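Local coordinates for glucokinase (Leishmania braziliensis MHOM/BR/75/M2904, PDB 6EDI), which probably binds ATP and D-glucose and phosphorylates the sugar, as glucokinases of the actin-like ATPase clan do, and is a dimer caught in an open conformation, at residues A[115-120]-A[125-130]; A[204-209]-A[233-238]; A[165-170]-A[403-408]. All blocks are in the same frame, centred on the assembly; numbering follows the deposited sequence.

Interaction 1: A[115-120]-A[125-130]; sequences VSVPGP and QLAGPF
Ala127 brings its methyl group up to Val117, CB lying 3.7 Å from Val117 CG2, so that two buried apolar side chains meet at the end of strand 110-117. Alanine suits the place by its compactness, since the same CB is only 3.6 Å from Pro120 O. Its CA also passes 3.2 Å from Pro120 O, a CA-H...O contact. That carbonyl oxygen accepts the one hydrogen bond of the contact, from Gly128 N to Pro120 O at 2.8 Å; it is bent, 140° at the hydrogen, with the donor lifted out of the carbonyl plane. Pro129 takes part through its backbone, its O resting 3.3 Å from Pro120 CD. At Phe130, chi1 of -56° places the ring beside the inverse gamma turn centred on Pro118. Gly128 O lies over one face, 3.1 Å above the ring plane and offset toward the rim. Pro118 O lies in plane at the edge, 3.7 Å from Phe130 CD2, and Val117 CB is also at the edge. Gly119, lacking a side chain, lets its CA approach Phe130 CD2 obliquely, at 3.8 Å. Beyond the segments, Ala127 touches Leu154 of strand 152-156, Phe130 packs on Ile81, and strand 110-117 runs between strands 41-48 and 152-156 in the six-stranded sheet.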
loop_
_atom_site.group_PDB
_atom_site.type_symbol
_atom_site.label_atom_id
_atom_site.label_comp_id
_atom_site.label_asym_id
_atom_site.label_seq_id
_atom_site.Cartn_x
_atom_site.Cartn_y
_atom_site.Cartn_z
ATOM N N VAL A 115 10.659 -7.796 16.355
ATOM C CA VAL A 115 9.621 -8.177 17.300
ATOM C C VAL A 115 8.258 -7.977 16.673
ATOM O O VAL A 115 7.904 -6.859 16.309
ATOM C CB VAL A 115 9.703 -7.390 18.619
ATOM C CG1 VAL A 115 8.637 -7.905 19.607
ATOM C CG2 VAL A 115 11.080 -7.524 19.235
ATOM N N SER A 116 7.521 -9.076 16.525
ATOM C CA SER A 116 6.128 -9.039 16.079
ATOM C C SER A 116 5.258 -8.792 17.300
ATOM O O SER A 116 5.335 -9.541 18.280
ATOM C CB SER A 116 5.727 -10.370 15.441
ATOM O OG SER A 116 4.383 -10.336 14.985
ATOM N N VAL A 117 4.447 -7.738 17.246
ATOM C CA VAL A 117 3.576 -7.378 18.359
ATOM C C VAL A 117 2.134 -7.246 17.898
ATOM O O VAL A 117 1.871 -6.820 16.767
ATOM C CB VAL A 117 4.032 -6.074 19.060
ATOM C CG1 VAL A 117 5.380 -6.268 19.710
ATOM C CG2 VAL A 117 4.078 -4.914 18.070
ATOM N N PRO A 118 1.190 -7.626 18.770
ATOM C CA PRO A 118 -0.234 -7.562 18.449
ATOM C C PRO A 118 -0.799 -6.215 18.879
ATOM O O PRO A 118 -1.613 -6.125 19.801
ATOM C CB PRO A 118 -0.824 -8.676 19.313
ATOM C CG PRO A 118 0.040 -8.656 20.560
ATOM C CD PRO A 118 1.420 -8.166 20.125
ATOM N N GLY A 119 -0.359 -5.166 18.204
ATOM C CA GLY A 119 -0.856 -3.838 18.489
ATOM C C GLY A 119 -0.322 -2.919 17.424
ATOM O O GLY A 119 0.383 -3.374 16.517
ATOM N N PRO A 120 -0.641 -1.622 17.527
ATOM C CA PRO A 120 -0.185 -0.684 16.502
ATOM C C PRO A 120 1.320 -0.439 16.625
ATOM O O PRO A 120 1.868 -0.512 17.734
ATOM C CB PRO A 120 -0.979 0.586 16.819
ATOM C CG PRO A 120 -1.213 0.523 18.295
ATOM C CD PRO A 120 -1.369 -0.948 18.622
ATOM N N GLN A 125 9.407 1.416 15.032
ATOM C CA GLN A 125 10.331 1.894 16.063
ATOM C C GLN A 125 9.673 1.962 17.441
ATOM O O GLN A 125 10.338 2.033 18.476
ATOM C CB GLN A 125 10.835 3.285 15.684
ATOM C CG GLN A 125 11.776 3.313 14.494
ATOM C CD GLN A 125 12.125 4.726 14.078
ATOM O OE1 GLN A 125 11.381 5.666 14.359
ATOM N NE2 GLN A 125 13.251 4.883 13.410
ATOM N N LEU A 126 8.354 1.948 17.432
ATOM C CA LEU A 126 7.587 2.173 18.635
ATOM C C LEU A 126 6.283 1.418 18.458
ATOM O O LEU A 126 5.616 1.558 17.434
ATOM C CB LEU A 126 7.357 3.678 18.785
ATOM C CG LEU A 126 6.706 4.343 19.989
ATOM C CD1 LEU A 126 7.172 5.793 20.041
ATOM C CD2 LEU A 126 5.182 4.289 19.877
ATOM N N ALA A 127 5.922 0.591 19.432
ATOM C CA ALA A 127 4.649 -0.117 19.352
ATOM C C ALA A 127 3.714 0.467 20.398
ATOM O O ALA A 127 3.963 0.338 21.599
ATOM C CB ALA A 127 4.834 -1.616 19.541
ATOM N N GLY A 128 2.650 1.111 19.919
ATOM C CA GLY A 128 1.833 2.017 20.713
ATOM C C GLY A 128 1.003 1.307 21.740
ATOM O O GLY A 128 1.231 0.120 21.970
ATOM N N PRO A 129 0.042 2.021 22.365
ATOM C CA PRO A 129 -0.722 1.378 23.434
ATOM C C PRO A 129 -1.383 0.120 22.932
ATOM O O PRO A 129 -1.822 0.044 21.783
ATOM C CB PRO A 129 -1.776 2.424 23.794
ATOM C CG PRO A 129 -1.141 3.707 23.464
ATOM C CD PRO A 129 -0.361 3.427 22.189
ATOM N N PHE A 130 -1.394 -0.880 23.798
ATOM C CA PHE A 130 -2.081 -2.124 23.548
ATOM C C PHE A 130 -3.309 -2.095 24.443
ATOM O O PHE A 130 -3.310 -1.421 25.474
ATOM C CB PHE A 130 -1.174 -3.294 23.921
ATOM C CG PHE A 130 0.157 -3.275 23.218
ATOM C CD1 PHE A 130 1.221 -2.558 23.742
ATOM C CD2 PHE A 130 0.345 -3.987 22.041
ATOM C CE1 PHE A 130 2.452 -2.537 23.101
ATOM C CE2 PHE A 130 1.573 -3.981 21.394
ATOM C CZ PHE A 130 2.629 -3.251 21.925
#

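Interaction 2: A[204-209]-A[233-238]; sequences RCMVVA and LECGSL
The extended backbone of strand 205-209 and the short 3-10 turn at 235-237 stay apart, and the two segments meet through side chains, Met206 against Leu233 and Cys235. Met206 sets out with CG anti to its backbone N (chi1 177°), then bends at chi2 (67°), which turns the thioether toward the other segment. Its terminal methyl does most of the touching: CE lies 4.0 Å from Leu233 CD1 and 3.9 Å from Cys235 SG, while Met206 SD is 4.1 Å from the same Leu233 CD1. The methionine and leucine side chains run obliquely to one another. A long, unbranched, flexible side chain is well suited to this span. The thiol of Cys235 is small and apolar enough to lie against Met206 CE, while its SG also has a hydrogen-bond partner outside the two segments. Strands 205-210, 214-222 and 227-233 form a beta meander, and the contact joins its first strand to the end of its third, the outermost strand on that side within this chain. Ser216 of the middle strand touches both Met206 and Leu233, and its OG accepts a hydrogen bond from Cys235 N. Helix 317-341 covers the same apolar patch, Phe341 touching Met206 and Leu233. Gln340 of the second subunit also packs against Cys235.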
loop_
_atom_site.group_PDB
_atom_site.type_symbol
_atom_site.label_atom_id
_atom_site.label_comp_id
_atom_site.label_asym_id
_atom_site.label_seq_id
_atom_site.Cartn_x
_atom_site.Cartn_y
_atom_site.Cartn_z
ATOM N N ARG A 204 3.992 -8.190 -6.402
ATOM C CA ARG A 204 3.353 -7.945 -5.122
ATOM C C ARG A 204 2.570 -9.151 -4.672
ATOM O O ARG A 204 1.950 -9.857 -5.475
ATOM C CB ARG A 204 2.405 -6.748 -5.180
ATOM C CG ARG A 204 3.092 -5.397 -5.121
ATOM C CD ARG A 204 2.091 -4.280 -5.375
ATOM N NE ARG A 204 2.716 -2.967 -5.258
ATOM C CZ ARG A 204 2.090 -1.840 -5.554
ATOM N NH1 ARG A 204 0.832 -1.898 -5.965
ATOM N NH2 ARG A 204 2.706 -0.671 -5.421
ATOM N N CYS A 205 2.584 -9.359 -3.364
ATOM C CA CYS A 205 1.743 -10.353 -2.728
ATOM C C CYS A 205 0.851 -9.647 -1.698
ATOM O O CYS A 205 1.340 -9.056 -0.730
ATOM C CB CYS A 205 2.620 -11.411 -2.061
ATOM S SG CYS A 205 1.682 -12.632 -1.164
ATOM N N MET A 206 -0.456 -9.696 -1.911
ATOM C CA MET A 206 -1.410 -9.141 -0.956
ATOM C C MET A 206 -1.808 -10.225 0.039
ATOM O O MET A 206 -2.248 -11.311 -0.352
ATOM C CB MET A 206 -2.638 -8.577 -1.686
ATOM C CG MET A 206 -3.709 -8.043 -0.756
ATOM S SD MET A 206 -3.155 -6.586 0.134
ATOM C CE MET A 206 -4.179 -6.737 1.595
ATOM N N VAL A 207 -1.632 -9.934 1.324
ATOM C CA VAL A 207 -1.875 -10.937 2.369
ATOM C C VAL A 207 -3.067 -10.536 3.224
ATOM O O VAL A 207 -3.105 -9.420 3.755
ATOM C CB VAL A 207 -0.664 -11.092 3.270
ATOM C CG1 VAL A 207 -0.898 -12.184 4.290
ATOM C CG2 VAL A 207 0.595 -11.381 2.426
ATOM N N VAL A 208 -4.039 -11.438 3.340
ATOM C CA VAL A 208 -5.200 -11.235 4.210
ATOM C C VAL A 208 -5.322 -12.438 5.151
ATOM O O VAL A 208 -5.058 -13.554 4.726
ATOM C CB VAL A 208 -6.478 -11.064 3.367
ATOM C CG1 VAL A 208 -7.707 -11.047 4.247
ATOM C CG2 VAL A 208 -6.399 -9.779 2.581
ATOM N N ALA A 209 -5.692 -12.213 6.415
ATOM C CA ALA A 209 -5.771 -13.301 7.410
ATOM C C ALA A 209 -7.002 -13.161 8.285
ATOM O O ALA A 209 -7.013 -12.381 9.245
ATOM C CB ALA A 209 -4.533 -13.336 8.269
ATOM N N LEU A 233 -0.967 -3.035 6.952
ATOM C CA LEU A 233 -2.177 -2.402 6.410
ATOM C C LEU A 233 -3.395 -2.538 7.330
ATOM O O LEU A 233 -3.394 -3.343 8.262
ATOM C CB LEU A 233 -2.517 -3.009 5.050
ATOM C CG LEU A 233 -1.525 -2.841 3.901
ATOM C CD1 LEU A 233 -1.978 -3.640 2.701
ATOM C CD2 LEU A 233 -1.391 -1.369 3.533
ATOM N N GLU A 234 -4.443 -1.771 7.041
ATOM C CA GLU A 234 -5.733 -1.929 7.728
ATOM C C GLU A 234 -6.890 -2.114 6.735
ATOM O O GLU A 234 -7.934 -1.467 6.850
ATOM C CB GLU A 234 -6.032 -0.732 8.654
ATOM C CG GLU A 234 -4.942 -0.403 9.674
ATOM C CD GLU A 234 -4.718 -1.521 10.692
ATOM O OE1 GLU A 234 -5.600 -2.393 10.870
ATOM O OE2 GLU A 234 -3.649 -1.521 11.327
ATOM N N CYS A 235 -6.710 -3.018 5.782
ATOM C CA CYS A 235 -7.700 -3.253 4.739
ATOM C C CYS A 235 -8.992 -3.878 5.266
ATOM O O CYS A 235 -10.067 -3.673 4.692
ATOM C CB CYS A 235 -7.101 -4.116 3.611
ATOM S SG CYS A 235 -5.755 -3.306 2.675
ATOM N N GLY A 236 -8.904 -4.618 6.370
ATOM C CA GLY A 236 -10.104 -5.145 7.010
ATOM C C GLY A 236 -11.011 -4.022 7.479
ATOM O O GLY A 236 -12.218 -4.233 7.677
ATOM N N SER A 237 -10.436 -2.829 7.638
ATOM C CA SER A 237 -11.167 -1.673 8.177
ATOM C C SER A 237 -11.672 -0.743 7.082
ATOM O O SER A 237 -12.211 0.341 7.356
ATOM C CB SER A 237 -10.309 -0.900 9.177
ATOM O OG SER A 237 -9.998 -1.698 10.299
ATOM N N LEU A 238 -11.510 -1.181 5.838
ATOM C CA LEU A 238 -12.129 -0.507 4.709
ATOM C C LEU A 238 -13.643 -0.771 4.754
ATOM O O LEU A 238 -14.079 -1.890 5.053
ATOM C CB LEU A 238 -11.484 -0.998 3.406
ATOM C CG LEU A 238 -12.133 -1.001 2.028
ATOM C CD1 LEU A 238 -12.253 0.385 1.430
ATOM C CD2 LEU A 238 -11.302 -1.913 1.100
#

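Interaction 3: A[165-170]-A[403-408]; sequences VLALSN and GCLGFG
Ala167 meets Leu405 and Gly406 where helix 157-170 passes helix 399-409, and the backbones come close: the CA atoms of Ala167 and Gly406 are 4.7 Å apart. The side chain to follow is that of Leu405. Its CB leaves the helix across the line to the partner segment rather than straight at it, and CG lies anti to the backbone N (chi1 180°), beside the carbonyl carbon. Neither CB nor CG lies within 4.2 Å of 165-170. At the tip, CD2 is the branch that makes the contact, reaching Ala167 CB at 4.1 Å. Leucine suits the spot because its forked end can touch a neighbouring helix although its stem does not point there. Two small residues, Ala167 and Gly406, face each other where the two segments come nearest. Ala167 CB points at the other helix and ends 4.2 Å from Gly406 CA, so a methyl group faces bare backbone, and the lack of a side chain at Gly406 goes with the close approach of the two CA atoms. Helix 157-170 directly follows strand 152-156, whereas helix 399-409 lies close to the C terminus. This C-terminal helix packs not only on helix 157-170 but also on the first six-stranded sheet: Cys404 turns to Val44 and Leu405 to Tyr42 of strand 41-48, while Phe407, pointing away from 165-170, packs on Ala153 and Leu155 of strand 152-156. On the other helix, Leu168 touches Ile399 and Leu402, earlier in helix 399-409, so the helices meet beyond these segments too. Val224 of the second subunit reaches Phe407.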
loop_
_atom_site.group_PDB
_atom_site.type_symbol
_atom_site.label_atom_id
_atom_site.label_comp_id
_atom_site.label_asym_id
_atom_site.label_seq_id
_atom_site.Cartn_x
_atom_site.Cartn_y
_atom_site.Cartn_z
ATOM N N VAL A 165 5.676 -15.522 4.909
ATOM C CA VAL A 165 5.300 -16.061 3.608
ATOM C C VAL A 165 6.472 -15.929 2.662
ATOM O O VAL A 165 6.804 -16.869 1.933
ATOM C CB VAL A 165 4.119 -15.298 3.013
ATOM C CG1 VAL A 165 3.775 -15.841 1.635
ATOM C CG2 VAL A 165 2.920 -15.391 3.954
ATOM N N LEU A 166 7.098 -14.753 2.678
ATOM C CA LEU A 166 8.256 -14.505 1.825
ATOM C C LEU A 166 9.380 -15.465 2.196
ATOM O O LEU A 166 10.041 -16.028 1.327
ATOM C CB LEU A 166 8.741 -13.071 1.997
ATOM C CG LEU A 166 10.055 -12.779 1.277
ATOM C CD1 LEU A 166 9.863 -12.931 -0.223
ATOM C CD2 LEU A 166 10.534 -11.388 1.618
ATOM N N ALA A 167 9.586 -15.652 3.496
ATOM C CA ALA A 167 10.636 -16.541 3.973
ATOM C C ALA A 167 10.416 -17.947 3.429
ATOM O O ALA A 167 11.346 -18.577 2.918
ATOM C CB ALA A 167 10.689 -16.543 5.474
ATOM N N LEU A 168 9.186 -18.434 3.541
ATOM C CA LEU A 168 8.844 -19.761 3.038
ATOM C C LEU A 168 9.076 -19.854 1.539
ATOM O O LEU A 168 9.551 -20.876 1.026
ATOM C CB LEU A 168 7.389 -20.098 3.351
ATOM C CG LEU A 168 7.004 -20.295 4.818
ATOM C CD1 LEU A 168 5.490 -20.305 4.998
ATOM C CD2 LEU A 168 7.614 -21.588 5.317
ATOM N N SER A 169 8.723 -18.782 0.838
ATOM C CA SER A 169 8.879 -18.713 -0.605
ATOM C C SER A 169 10.353 -18.802 -1.012
ATOM O O SER A 169 10.722 -19.634 -1.842
ATOM C CB SER A 169 8.269 -17.416 -1.134
ATOM O OG SER A 169 8.288 -17.406 -2.543
ATOM N N ASN A 170 11.188 -17.935 -0.435
ATOM C CA ASN A 170 12.618 -17.924 -0.756
ATOM C C ASN A 170 13.277 -19.244 -0.392
ATOM O O ASN A 170 14.284 -19.633 -0.978
ATOM C CB ASN A 170 13.323 -16.773 -0.038
ATOM C CG ASN A 170 12.939 -15.424 -0.595
ATOM O OD1 ASN A 170 12.456 -15.329 -1.727
ATOM N ND2 ASN A 170 13.140 -14.370 0.196
ATOM N N GLY A 403 8.738 -14.689 10.002
ATOM C CA GLY A 403 8.720 -13.359 9.419
ATOM C C GLY A 403 9.792 -12.457 9.975
ATOM O O GLY A 403 10.243 -11.514 9.305
ATOM N N CYS A 404 10.206 -12.739 11.210
ATOM C CA CYS A 404 11.314 -12.003 11.777
ATOM C C CYS A 404 12.574 -12.319 10.967
ATOM O O CYS A 404 13.408 -11.442 10.750
ATOM C CB CYS A 404 11.486 -12.320 13.267
ATOM S SG CYS A 404 10.194 -11.601 14.335
ATOM N N LEU A 405 12.690 -13.560 10.487
ATOM C CA LEU A 405 13.775 -13.907 9.568
ATOM C C LEU A 405 13.573 -13.232 8.210
ATOM O O LEU A 405 14.522 -12.693 7.609
ATOM C CB LEU A 405 13.888 -15.431 9.395
ATOM C CG LEU A 405 14.974 -15.979 8.451
ATOM C CD1 LEU A 405 15.580 -17.278 8.969
ATOM C CD2 LEU A 405 14.432 -16.200 7.045
ATOM N N GLY A 406 12.332 -13.275 7.723
ATOM C CA GLY A 406 12.010 -12.720 6.424
ATOM C C GLY A 406 12.407 -11.259 6.370
ATOM O O GLY A 406 13.003 -10.811 5.396
ATOM N N PHE A 407 12.095 -10.533 7.437
ATOM C CA PHE A 407 12.497 -9.152 7.584
ATOM C C PHE A 407 14.003 -9.001 7.410
ATOM O O PHE A 407 14.464 -8.240 6.558
ATOM C CB PHE A 407 12.091 -8.625 8.950
ATOM C CG PHE A 407 12.699 -7.292 9.277
ATOM C CD1 PHE A 407 12.144 -6.121 8.763
ATOM C CD2 PHE A 407 13.838 -7.207 10.068
ATOM C CE1 PHE A 407 12.698 -4.882 9.057
ATOM C CE2 PHE A 407 14.405 -5.972 10.365
ATOM C CZ PHE A 407 13.833 -4.811 9.865
ATOM N N GLY A 408 14.757 -9.733 8.222
ATOM C CA GLY A 408 16.207 -9.658 8.188
ATOM C C GLY A 408 16.803 -9.963 6.829
ATOM O O GLY A 408 17.777 -9.335 6.425
#

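From the N terminus, interaction 1 comes first and closes the shortest loop: four residues separate 115-120 from 125-130, joining the end of a strand of the first six-stranded sheet to the small three-stranded sheet. The chain then runs through strand 152-156 into helix 157-170, where interaction 3 opens. Its loop of 232 residues holds the whole of interaction 2, which ties strand 205-210 of the second six-stranded sheet to the turn after strand 227-233. Interaction 3 closes only near the C terminus, bringing helix 399-409 back beside helix 157-170. Interactions 1 and 3 are in series yet touch, Ser116 N packing 4.3 Å from Cys404 SG; none of the loops cross.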